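Iminosuccinate reductase (Paracoccus denitrificans, PDB 6RQA) catalyses the NADH-dependent reduction of iminosuccinate to L-aspartate, regenerating the amino donor for the first step of the beta-hydroxyaspartate cycle during glyoxylate assimilation. Local coordinates at residues E29-M34 / G124-A129; A55-V60 / V315-L320; E174-W179 / L198-V203; P224-E229 / P252-R257. One frame throughout, in Å; residues are numbered along the deposited sequence.

Contact 1 (E29-M34 / G124-A129)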
loop_
_atom_site.group_PDB
_atom_site.type_symbol
_atom_site.label_atom_id
_atom_site.label_comp_id
_atom_site.label_asym_id
_atom_site.label_seq_id
_atom_site.Cartn_x
_atom_site.Cartn_y
_atom_site.Cartn_z
ATOM N N GLU A 29 19.155 -2.823 14.911
ATOM C CA GLU A 29 20.303 -2.062 14.437
ATOM C C GLU A 29 20.018 -0.573 14.294
ATOM O O GLU A 29 20.962 0.206 14.120
ATOM C CB GLU A 29 20.781 -2.617 13.089
ATOM C CG GLU A 29 21.085 -4.109 13.094
ATOM C CD GLU A 29 22.310 -4.460 13.918
ATOM O OE1 GLU A 29 23.147 -3.564 14.162
ATOM O OE2 GLU A 29 22.437 -5.635 14.319
ATOM N N ILE A 30 18.750 -0.160 14.373
ATOM C CA ILE A 30 18.391 1.229 14.092
ATOM C C ILE A 30 19.030 2.171 15.104
ATOM O O ILE A 30 19.547 3.234 14.741
ATOM C CB ILE A 30 16.859 1.388 14.066
ATOM C CG1 ILE A 30 16.233 0.439 13.041
ATOM C CG2 ILE A 30 16.477 2.831 13.766
ATOM C CD1 ILE A 30 16.630 0.727 11.615
ATOM N N ALA A 31 19.006 1.797 16.386
ATOM C CA ALA A 31 19.511 2.684 17.431
ATOM C C ALA A 31 20.993 2.986 17.244
ATOM O O ALA A 31 21.430 4.127 17.435
ATOM C CB ALA A 31 19.259 2.070 18.807
ATOM N N GLY A 32 21.782 1.981 16.870
ATOM C CA GLY A 32 23.202 2.186 16.660
ATOM C C GLY A 32 23.567 2.884 15.371
ATOM O O GLY A 32 24.747 3.182 15.155
ATOM N N LEU A 33 22.587 3.152 14.510
ATOM C CA LEU A 33 22.814 3.817 13.233
ATOM C C LEU A 33 22.271 5.235 13.187
ATOM O O LEU A 33 22.951 6.133 12.689
ATOM C CB LEU A 33 22.187 3.002 12.097
ATOM C CG LEU A 33 22.780 1.614 11.850
ATOM C CD1 LEU A 33 21.926 0.828 10.869
ATOM C CD2 LEU A 33 24.208 1.731 11.344
ATOM N N MET A 34 21.071 5.462 13.706
ATOM C CA MET A 34 20.438 6.769 13.629
ATOM C C MET A 34 20.797 7.631 14.832
ATOM O O MET A 34 20.977 7.139 15.950
ATOM C CB MET A 34 18.919 6.627 13.532
ATOM C CG MET A 34 18.381 6.830 12.132
ATOM S SD MET A 34 18.665 8.510 11.548
ATOM C CE MET A 34 18.707 8.248 9.779
ATOM N N GLY A 124 10.541 -0.241 11.115
ATOM C CA GLY A 124 10.005 1.105 11.117
ATOM C C GLY A 124 9.528 1.639 12.452
ATOM O O GLY A 124 9.098 2.794 12.530
ATOM N N ASN A 125 9.597 0.827 13.509
ATOM C CA ASN A 125 9.116 1.274 14.813
ATOM C C ASN A 125 9.933 2.456 15.323
ATOM O O ASN A 125 9.406 3.561 15.506
ATOM C CB ASN A 125 9.149 0.117 15.814
ATOM C CG ASN A 125 8.091 -0.930 15.530
ATOM O OD1 ASN A 125 7.112 -0.666 14.832
ATOM N ND2 ASN A 125 8.280 -2.126 16.077
ATOM N N LEU A 126 11.231 2.242 15.554
ATOM C CA LEU A 126 12.077 3.327 16.039
ATOM C C LEU A 126 12.193 4.450 15.017
ATOM O O LEU A 126 12.320 5.621 15.395
ATOM C CB LEU A 126 13.463 2.790 16.401
ATOM C CG LEU A 126 14.451 3.806 16.981
ATOM C CD1 LEU A 126 13.837 4.523 18.169
ATOM C CD2 LEU A 126 15.753 3.129 17.375
ATOM N N LEU A 127 12.140 4.121 13.723
ATOM C CA LEU A 127 12.236 5.154 12.695
ATOM C C LEU A 127 11.065 6.126 12.777
ATOM O O LEU A 127 11.244 7.338 12.609
ATOM C CB LEU A 127 12.305 4.517 11.307
ATOM C CG LEU A 127 13.623 3.855 10.901
ATOM C CD1 LEU A 127 13.572 3.414 9.446
ATOM C CD2 LEU A 127 14.793 4.797 11.135
ATOM N N THR A 128 9.860 5.614 13.042
ATOM C CA THR A 128 8.683 6.477 13.111
ATOM C C THR A 128 8.829 7.521 14.211
ATOM O O THR A 128 8.585 8.712 13.989
ATOM C CB THR A 128 7.425 5.637 13.333
ATOM O OG1 THR A 128 7.291 4.681 12.274
ATOM C CG2 THR A 128 6.192 6.529 13.359
ATOM N N ALA A 129 9.230 7.090 15.410
ATOM C CA ALA A 129 9.400 8.032 16.511
ATOM C C ALA A 129 10.498 9.043 16.210
ATOM O O ALA A 129 10.388 10.219 16.576
ATOM C CB ALA A 129 9.703 7.279 17.807
#
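I30 and L126 bring the two backbones nearest, with 6.9 Å between CA of I30 and CA of L126; a weakly bonded helical turn at about residues 30-33 here faces the first turn of helix 125-143. No hydrogen bond crosses. The contact is made by aliphatic groups. The CG2 methyl of I30 is its centre. It lies 3.7 Å from CD2 of L126, and it is also 3.7 Å from CD2 of L127, so one methyl meets two consecutive leucines. With chi1 at -57°, CG1 of I30 turns back beside its own N, and CG2 takes the position opposite that N, facing the leucines. The side chains of I30 and L126 slide past each other in opposite directions. Those of I30 and L127 cross at about a right angle. CD2 of L126 also reaches A31, at 3.9 Å from its CB. L127 joins mainly through CD2, which comes up against I30 CG2 and makes a wider contact, 4.2 Å, with CG of M34. Within the second segment, G124 O accepts from both T128 N and T128 OG1, which approach from opposite faces of the carbonyl plane. This ties down the first turn of the helix that bears L126 and L127. T128 OG1 is also hydrogen-bonded to K88, the active-site lysine by similarity. Around the contact, V122 of strand 118-123 touches both I30 and L127. M34 packs on V322, A325 and V326 of helix 316-333, and L126 on F162 of helix 158-170.

Contact 2 (A55-V60 / V315-L320); sequences AYNFPV and VGLQDL
N57 reaches from strand 55-57 to the first turn of helix 316-333, and the tight part of the contact is built round its amide. OD1 accepts from the backbone N of L317 at 2.9 Å, with an N-H...O angle of 157°. The donor lies nearly along the C=O axis. The rest of the amide crosses V315 at about a right angle, with ND2 3.5 Å from V315 CB. Beside it, CD1 of L317 is 3.6 Å from A55 CB and 3.5 Å from Y56 N. Polar grip and apolar packing thus share one residue, L317. Y56 adds little toward the helix. Its side chain starts in the direction away from the helix and remains partly exposed. Its OH bonds to E63 of the second subunit, so this strand meets both the helix and the dimer partner. D319, further along the helix, forms salt bridges with R131, which binds NAD, and with K88. Strand 55-64 is an outermost strand of the mixed sheet within this chain, paired with strand 71-79, while M50 of helix 36-51 packs against both N57 and L317.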
loop_
_atom_site.group_PDB
_atom_site.type_symbol
_atom_site.label_atom_id
_atom_site.label_comp_id
_atom_site.label_asym_id
_atom_site.label_seq_id
_atom_site.Cartn_x
_atom_site.Cartn_y
_atom_site.Cartn_z
ATOM N N ALA A 55 9.092 16.182 -4.625
ATOM C CA ALA A 55 8.709 14.975 -3.913
ATOM C C ALA A 55 7.255 15.112 -3.492
ATOM O O ALA A 55 6.756 16.225 -3.305
ATOM C CB ALA A 55 9.605 14.734 -2.693
ATOM N N TYR A 56 6.580 13.975 -3.350
ATOM C CA TYR A 56 5.175 13.993 -2.966
ATOM C C TYR A 56 4.810 12.659 -2.335
ATOM O O TYR A 56 5.478 11.645 -2.550
ATOM C CB TYR A 56 4.266 14.291 -4.164
ATOM C CG TYR A 56 4.029 13.110 -5.081
ATOM C CD1 TYR A 56 5.000 12.702 -5.988
ATOM C CD2 TYR A 56 2.828 12.415 -5.051
ATOM C CE1 TYR A 56 4.783 11.626 -6.831
ATOM C CE2 TYR A 56 2.602 11.341 -5.890
ATOM C CZ TYR A 56 3.582 10.950 -6.778
ATOM O OH TYR A 56 3.355 9.879 -7.615
ATOM N N ASN A 57 3.731 12.677 -1.559
ATOM C CA ASN A 57 3.221 11.493 -0.885
ATOM C C ASN A 57 2.057 10.903 -1.666
ATOM O O ASN A 57 1.206 11.634 -2.179
ATOM C CB ASN A 57 2.766 11.825 0.538
ATOM C CG ASN A 57 3.871 12.416 1.382
ATOM O OD1 ASN A 57 4.714 11.694 1.916
ATOM N ND2 ASN A 57 3.872 13.737 1.515
ATOM N N PHE A 58 2.021 9.575 -1.743
ATOM C CA PHE A 58 0.916 8.887 -2.385
ATOM C C PHE A 58 -0.346 9.020 -1.536
ATOM O O PHE A 58 -0.276 9.336 -0.347
ATOM C CB PHE A 58 1.252 7.411 -2.590
ATOM C CG PHE A 58 2.424 7.169 -3.498
ATOM C CD1 PHE A 58 2.872 8.157 -4.359
ATOM C CD2 PHE A 58 3.073 5.945 -3.496
ATOM C CE1 PHE A 58 3.949 7.931 -5.192
ATOM C CE2 PHE A 58 4.151 5.714 -4.328
ATOM C CZ PHE A 58 4.589 6.708 -5.176
ATOM N N PRO A 59 -1.518 8.799 -2.132
ATOM C CA PRO A 59 -2.748 8.743 -1.331
ATOM C C PRO A 59 -2.653 7.655 -0.270
ATOM O O PRO A 59 -2.294 6.512 -0.556
ATOM C CB PRO A 59 -3.832 8.436 -2.369
ATOM C CG PRO A 59 -3.279 8.960 -3.649
ATOM C CD PRO A 59 -1.799 8.727 -3.577
ATOM N N VAL A 60 -2.976 8.024 0.964
ATOM C CA VAL A 60 -2.787 7.129 2.100
ATOM C C VAL A 60 -3.906 6.098 2.130
ATOM O O VAL A 60 -5.090 6.441 2.040
ATOM C CB VAL A 60 -2.735 7.925 3.414
ATOM C CG1 VAL A 60 -2.641 6.980 4.605
ATOM C CG2 VAL A 60 -1.562 8.892 3.401
ATOM N N VAL A 315 3.870 12.035 7.197
ATOM C CA VAL A 315 3.802 11.697 5.781
ATOM C C VAL A 315 4.823 10.608 5.484
ATOM O O VAL A 315 5.849 10.486 6.162
ATOM C CB VAL A 315 4.033 12.930 4.879
ATOM C CG1 VAL A 315 2.969 13.987 5.141
ATOM C CG2 VAL A 315 5.424 13.501 5.091
ATOM N N GLY A 316 4.529 9.812 4.454
ATOM C CA GLY A 316 5.373 8.672 4.138
ATOM C C GLY A 316 6.783 9.045 3.723
ATOM O O GLY A 316 7.718 8.267 3.932
ATOM N N LEU A 317 6.960 10.228 3.128
ATOM C CA LEU A 317 8.298 10.648 2.720
ATOM C C LEU A 317 9.234 10.777 3.915
ATOM O O LEU A 317 10.438 10.522 3.789
ATOM C CB LEU A 317 8.232 11.970 1.955
ATOM C CG LEU A 317 7.626 11.948 0.549
ATOM C CD1 LEU A 317 7.553 13.357 -0.014
ATOM C CD2 LEU A 317 8.419 11.043 -0.380
ATOM N N GLN A 318 8.705 11.172 5.076
ATOM C CA GLN A 318 9.526 11.227 6.281
ATOM C C GLN A 318 10.075 9.850 6.632
ATOM O O GLN A 318 11.258 9.711 6.965
ATOM C CB GLN A 318 8.712 11.798 7.443
ATOM C CG GLN A 318 8.328 13.256 7.267
ATOM C CD GLN A 318 7.229 13.688 8.218
ATOM O OE1 GLN A 318 6.494 12.859 8.751
ATOM N NE2 GLN A 318 7.111 14.992 8.433
ATOM N N ASP A 319 9.230 8.818 6.554
ATOM C CA ASP A 319 9.701 7.456 6.779
ATOM C C ASP A 319 10.699 7.034 5.708
ATOM O O ASP A 319 11.715 6.399 6.011
ATOM C CB ASP A 319 8.515 6.492 6.810
ATOM C CG ASP A 319 7.480 6.873 7.849
ATOM O OD1 ASP A 319 7.839 6.973 9.041
ATOM O OD2 ASP A 319 6.307 7.079 7.469
ATOM N N LEU A 320 10.427 7.379 4.448
ATOM C CA LEU A 320 11.328 6.999 3.365
ATOM C C LEU A 320 12.690 7.660 3.521
ATOM O O LEU A 320 13.728 7.015 3.330
ATOM C CB LEU A 320 10.710 7.358 2.014
ATOM C CG LEU A 320 9.416 6.641 1.622
ATOM C CD1 LEU A 320 8.953 7.093 0.247
ATOM C CD2 LEU A 320 9.604 5.134 1.658
#

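Contact 3 (E174-W179 / L198-V203); sequences EKVIGW and LPFEAV
V176 pairs with F200, I177 with E201 and G178 with A202 in parallel register, joining the two strands of a beta-alpha-beta unit in the NAD-binding sheet. The backbone bonds come first. V176 N gives to P199 O at 3.0 Å. E201 N gives to V176 O, and V203 N to G178 O at 2.9 Å; G178 N to E201 O is weak. CA-H...O contacts, such as F200 CA to V176 O, lie between them. One salt bridge crosses: K175 NZ meets E201 OE2 at 2.6 Å. The lysine chain is fully extended to reach it. E201 OE1 goes to R207, so one carboxylate holds two cations. Apolar contacts form the third group. V176 CG1 meets the F200 ring at its edge, 3.9 Å from CD1, and V176 CG2 meets L198 CD1. On the other face, I177 CB packs on V203 CG2. Two rings also touch backbone. F200 CE1 lies 3.5 Å from N of G178, which has no side chain. V203 O lies in the plane of the W179 ring, at its edge. The chemistry implies a division of labour: backbone bonds set the register, while K175 and E201, both partly exposed, add a charged tie.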
loop_
_atom_site.group_PDB
_atom_site.type_symbol
_atom_site.label_atom_id
_atom_site.label_comp_id
_atom_site.label_asym_id
_atom_site.label_seq_id
_atom_site.Cartn_x
_atom_site.Cartn_y
_atom_site.Cartn_z
ATOM N N GLU A 174 16.569 26.352 28.497
ATOM C CA GLU A 174 17.013 26.492 29.876
ATOM C C GLU A 174 16.179 25.695 30.866
ATOM O O GLU A 174 16.683 25.363 31.944
ATOM C CB GLU A 174 16.994 27.969 30.297
ATOM C CG GLU A 174 17.824 28.880 29.413
ATOM C CD GLU A 174 17.715 30.336 29.820
ATOM O OE1 GLU A 174 17.017 30.623 30.816
ATOM O OE2 GLU A 174 18.324 31.191 29.145
ATOM N N LYS A 175 14.932 25.377 30.530
ATOM C CA LYS A 175 14.034 24.692 31.446
ATOM C C LYS A 175 12.993 23.934 30.636
ATOM O O LYS A 175 12.650 24.328 29.518
ATOM C CB LYS A 175 13.362 25.684 32.405
ATOM C CG LYS A 175 12.539 25.047 33.511
ATOM C CD LYS A 175 11.875 26.106 34.375
ATOM C CE LYS A 175 11.045 25.471 35.478
ATOM N NZ LYS A 175 10.384 26.497 36.331
ATOM N N VAL A 176 12.501 22.835 31.205
ATOM C CA VAL A 176 11.442 22.036 30.600
ATOM C C VAL A 176 10.313 21.907 31.611
ATOM O O VAL A 176 10.524 21.411 32.723
ATOM C CB VAL A 176 11.937 20.645 30.169
ATOM C CG1 VAL A 176 10.804 19.858 29.525
ATOM C CG2 VAL A 176 13.116 20.767 29.215
ATOM N N ILE A 177 9.120 22.359 31.232
ATOM C CA ILE A 177 7.911 22.177 32.027
ATOM C C ILE A 177 6.999 21.212 31.284
ATOM O O ILE A 177 6.916 21.246 30.050
ATOM C CB ILE A 177 7.198 23.516 32.308
ATOM C CG1 ILE A 177 6.917 24.265 31.004
ATOM C CG2 ILE A 177 8.027 24.373 33.256
ATOM C CD1 ILE A 177 6.214 25.592 31.201
ATOM N N GLY A 178 6.325 20.341 32.033
ATOM C CA GLY A 178 5.534 19.292 31.427
ATOM C C GLY A 178 4.181 19.148 32.094
ATOM O O GLY A 178 3.984 19.516 33.254
ATOM N N TRP A 179 3.244 18.599 31.324
ATOM C CA TRP A 179 1.909 18.284 31.808
ATOM C C TRP A 179 1.424 17.034 31.089
ATOM O O TRP A 179 1.715 16.840 29.905
ATOM C CB TRP A 179 0.934 19.445 31.578
ATOM C CG TRP A 179 -0.469 19.152 32.029
ATOM C CD1 TRP A 179 -1.001 19.390 33.265
ATOM C CD2 TRP A 179 -1.520 18.567 31.248
ATOM N NE1 TRP A 179 -2.314 18.990 33.300
ATOM C CE2 TRP A 179 -2.657 18.481 32.075
ATOM C CE3 TRP A 179 -1.608 18.108 29.930
ATOM C CZ2 TRP A 179 -3.867 17.954 31.627
ATOM C CZ3 TRP A 179 -2.811 17.585 29.488
ATOM C CH2 TRP A 179 -3.924 17.513 30.334
ATOM N N LEU A 198 18.823 19.372 31.738
ATOM C CA LEU A 198 17.839 20.432 31.829
ATOM C C LEU A 198 16.940 20.205 33.036
ATOM O O LEU A 198 16.467 19.079 33.247
ATOM C CB LEU A 198 16.988 20.496 30.550
ATOM C CG LEU A 198 17.712 20.887 29.262
ATOM C CD1 LEU A 198 16.780 20.764 28.067
ATOM C CD2 LEU A 198 18.257 22.299 29.374
ATOM N N PRO A 199 16.678 21.229 33.843
ATOM C CA PRO A 199 15.755 21.060 34.969
ATOM C C PRO A 199 14.321 20.912 34.489
ATOM O O PRO A 199 13.913 21.496 33.482
ATOM C CB PRO A 199 15.944 22.348 35.778
ATOM C CG PRO A 199 16.410 23.351 34.768
ATOM C CD PRO A 199 17.242 22.588 33.780
ATOM N N PHE A 200 13.552 20.113 35.224
ATOM C CA PHE A 200 12.166 19.828 34.882
ATOM C C PHE A 200 11.252 20.198 36.041
ATOM O O PHE A 200 11.618 20.042 37.210
ATOM C CB PHE A 200 11.974 18.350 34.521
ATOM C CG PHE A 200 10.545 17.976 34.239
ATOM C CD1 PHE A 200 9.977 18.241 33.004
ATOM C CD2 PHE A 200 9.770 17.359 35.211
ATOM C CE1 PHE A 200 8.662 17.901 32.741
ATOM C CE2 PHE A 200 8.454 17.016 34.954
ATOM C CZ PHE A 200 7.899 17.287 33.717
ATOM N N GLU A 201 10.058 20.687 35.707
ATOM C CA GLU A 201 9.034 21.010 36.694
ATOM C C GLU A 201 7.676 20.621 36.136
ATOM O O GLU A 201 7.248 21.164 35.113
ATOM C CB GLU A 201 9.051 22.498 37.058
ATOM C CG GLU A 201 7.826 22.937 37.851
ATOM C CD GLU A 201 7.824 24.421 38.165
ATOM O OE1 GLU A 201 7.243 24.808 39.201
ATOM O OE2 GLU A 201 8.400 25.198 37.377
ATOM N N ALA A 202 6.937 19.765 36.828
ATOM C CA ALA A 202 5.575 19.420 36.376
ATOM C C ALA A 202 4.669 20.612 36.638
ATOM O O ALA A 202 4.804 21.195 37.671
ATOM C CB ALA A 202 5.084 18.216 37.111
ATOM N N VAL A 203 3.785 20.953 35.718
ATOM C CA VAL A 203 2.891 22.122 35.908
ATOM C C VAL A 203 1.506 21.810 35.373
ATOM O O VAL A 203 1.286 20.731 34.924
ATOM C CB VAL A 203 3.404 23.375 35.196
ATOM C CG1 VAL A 203 4.683 23.898 35.794
ATOM C CG2 VAL A 203 3.536 23.149 33.712
#

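Contact 4 (P224-E229 / P252-R257); sequences PLLMNE and PALVAR
N228 meets A253, L254 and R257 in the Rossmann-type NAD-binding domain, where the turn after strand 224-226 packs on the short helix 252-256. D251, just ahead of this helix, accepts a hydrogen bond from N228 N through OD2, which fixes the turn at the helix start. A253 comes first among the touching residues. Its CB lies 3.9 Å from ND2 of N228, at the amide end of that side chain. L254 is the apolar centre. Its CB packs 3.7 Å from CA of N228. Its CD2 lies 3.8 Å from M227 O and 4.1 Å from CD2 of L226. The two leucine side chains cross obliquely. I237 of strand 235-239 touches both of them, so the pair is part of the packing against the parallel sheet. R257 is the first residue after the helix to leave helical angles. Its chi1 of 82° sets CG between the backbone N and the carbonyl carbon, and the long chain then bends at chi3 to bring the guanidinium back to N228. The amide and guanidinium planes are 52° apart. NH2 of R257 bonds to V231 O, so the group holds two backbone carbonyls. NH1 donates to N228 O at 2.9 Å, close to the guanidinium plane but from above the plane of the carbonyl.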
loop_
_atom_site.group_PDB
_atom_site.type_symbol
_atom_site.label_atom_id
_atom_site.label_comp_id
_atom_site.label_asym_id
_atom_site.label_seq_id
_atom_site.Cartn_x
_atom_site.Cartn_y
_atom_site.Cartn_z
ATOM N N PRO A 224 -10.194 18.987 23.669
ATOM C CA PRO A 224 -9.227 20.092 23.702
ATOM C C PRO A 224 -8.549 20.188 25.061
ATOM O O PRO A 224 -9.205 20.214 26.104
ATOM C CB PRO A 224 -10.088 21.327 23.406
ATOM C CG PRO A 224 -11.481 20.919 23.762
ATOM C CD PRO A 224 -11.566 19.462 23.423
ATOM N N LEU A 225 -7.216 20.235 25.042
ATOM C CA LEU A 225 -6.443 20.315 26.274
ATOM C C LEU A 225 -5.912 21.727 26.485
ATOM O O LEU A 225 -6.323 22.420 27.421
ATOM C CB LEU A 225 -5.291 19.310 26.247
ATOM C CG LEU A 225 -5.672 17.852 25.990
ATOM C CD1 LEU A 225 -4.429 16.977 25.957
ATOM C CD2 LEU A 225 -6.650 17.359 27.042
ATOM N N LEU A 226 -4.995 22.160 25.623
ATOM C CA LEU A 226 -4.464 23.517 25.686
ATOM C C LEU A 226 -5.518 24.482 25.157
ATOM O O LEU A 226 -5.862 24.449 23.971
ATOM C CB LEU A 226 -3.169 23.612 24.886
ATOM C CG LEU A 226 -2.357 24.902 25.014
ATOM C CD1 LEU A 226 -1.921 25.126 26.455
ATOM C CD2 LEU A 226 -1.151 24.865 24.086
ATOM N N MET A 227 -6.038 25.334 26.034
ATOM C CA MET A 227 -7.127 26.229 25.681
ATOM C C MET A 227 -6.594 27.523 25.071
ATOM O O MET A 227 -5.392 27.799 25.073
ATOM C CB MET A 227 -7.988 26.528 26.907
ATOM C CG MET A 227 -8.617 25.289 27.519
ATOM S SD MET A 227 -9.498 24.301 26.295
ATOM C CE MET A 227 -10.748 25.462 25.754
ATOM N N ASN A 228 -7.521 28.325 24.543
ATOM C CA ASN A 228 -7.141 29.550 23.849
ATOM C C ASN A 228 -6.497 30.551 24.802
ATOM O O ASN A 228 -5.433 31.107 24.508
ATOM C CB ASN A 228 -8.363 30.166 23.169
ATOM C CG ASN A 228 -8.018 31.399 22.362
ATOM O OD1 ASN A 228 -6.921 31.507 21.812
ATOM N ND2 ASN A 228 -8.952 32.340 22.290
ATOM N N GLU A 229 -7.127 30.794 25.950
ATOM C CA GLU A 229 -6.600 31.761 26.904
ATOM C C GLU A 229 -5.424 31.226 27.712
ATOM O O GLU A 229 -4.828 31.989 28.481
ATOM C CB GLU A 229 -7.710 32.228 27.849
ATOM C CG GLU A 229 -8.763 33.103 27.183
ATOM C CD GLU A 229 -8.160 34.279 26.434
ATOM O OE1 GLU A 229 -7.913 34.152 25.215
ATOM O OE2 GLU A 229 -7.926 35.332 27.066
ATOM N N PRO A 252 -9.995 24.879 19.229
ATOM C CA PRO A 252 -10.123 25.441 17.873
ATOM C C PRO A 252 -10.021 26.957 17.829
ATOM O O PRO A 252 -9.591 27.508 16.807
ATOM C CB PRO A 252 -11.506 24.951 17.427
ATOM C CG PRO A 252 -11.707 23.682 18.187
ATOM C CD PRO A 252 -11.056 23.899 19.525
ATOM N N ALA A 253 -10.402 27.650 18.905
ATOM C CA ALA A 253 -10.222 29.098 18.948
ATOM C C ALA A 253 -8.743 29.467 18.973
ATOM O O ALA A 253 -8.333 30.456 18.354
ATOM C CB ALA A 253 -10.942 29.682 20.163
ATOM N N LEU A 254 -7.931 28.686 19.689
ATOM C CA LEU A 254 -6.488 28.904 19.676
ATOM C C LEU A 254 -5.904 28.623 18.297
ATOM O O LEU A 254 -5.009 29.340 17.836
ATOM C CB LEU A 254 -5.820 28.024 20.733
ATOM C CG LEU A 254 -4.293 27.931 20.716
ATOM C CD1 LEU A 254 -3.665 29.283 21.022
ATOM C CD2 LEU A 254 -3.817 26.874 21.698
ATOM N N VAL A 255 -6.402 27.583 17.626
ATOM C CA VAL A 255 -5.953 27.278 16.273
ATOM C C VAL A 255 -6.341 28.392 15.310
ATOM O O VAL A 255 -5.630 28.656 14.333
ATOM C CB VAL A 255 -6.523 25.916 15.829
ATOM C CG1 VAL A 255 -6.024 25.541 14.444
ATOM C CG2 VAL A 255 -6.165 24.837 16.841
ATOM N N ALA A 256 -7.456 29.078 15.575
ATOM C CA ALA A 256 -7.947 30.079 14.633
ATOM C C ALA A 256 -7.094 31.341 14.635
ATOM O O ALA A 256 -6.992 32.015 13.604
ATOM C CB ALA A 256 -9.403 30.424 14.945
ATOM N N ARG A 257 -6.474 31.683 15.765
ATOM C CA ARG A 257 -5.712 32.919 15.878
ATOM C C ARG A 257 -4.217 32.719 15.655
ATOM O O ARG A 257 -3.438 33.652 15.872
ATOM C CB ARG A 257 -5.960 33.573 17.242
ATOM C CG ARG A 257 -5.137 33.014 18.396
ATOM C CD ARG A 257 -5.298 33.891 19.631
ATOM N NE ARG A 257 -4.074 33.979 20.425
ATOM C CZ ARG A 257 -3.843 33.275 21.528
ATOM N NH1 ARG A 257 -4.754 32.422 21.978
ATOM N NH2 ARG A 257 -2.702 33.425 22.187
#

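In the fold
The four contacts fall into two pairs. Contacts 1 and 2 lie toward the mixed sheet, their centres 18 Å apart, and meet where T128 OG1 is 4.0 Å from D319 OD1. Contact 3 pairs two strands of the parallel sheet, and contact 4 packs beside that sheet. Their centres are 22 Å apart, and they meet where W179 CZ3 is 3.9 Å from L225 CD1. Along the chain the segments of contacts 1 and 2 alternate, and contacts 3 and 4 follow each other between the two halves of contact 2. The chain thus leaves the mixed-sheet part, builds the nucleotide-binding sheet and returns through helix 316-333. T128 and D319 both bond to K88, and D319 also to R131.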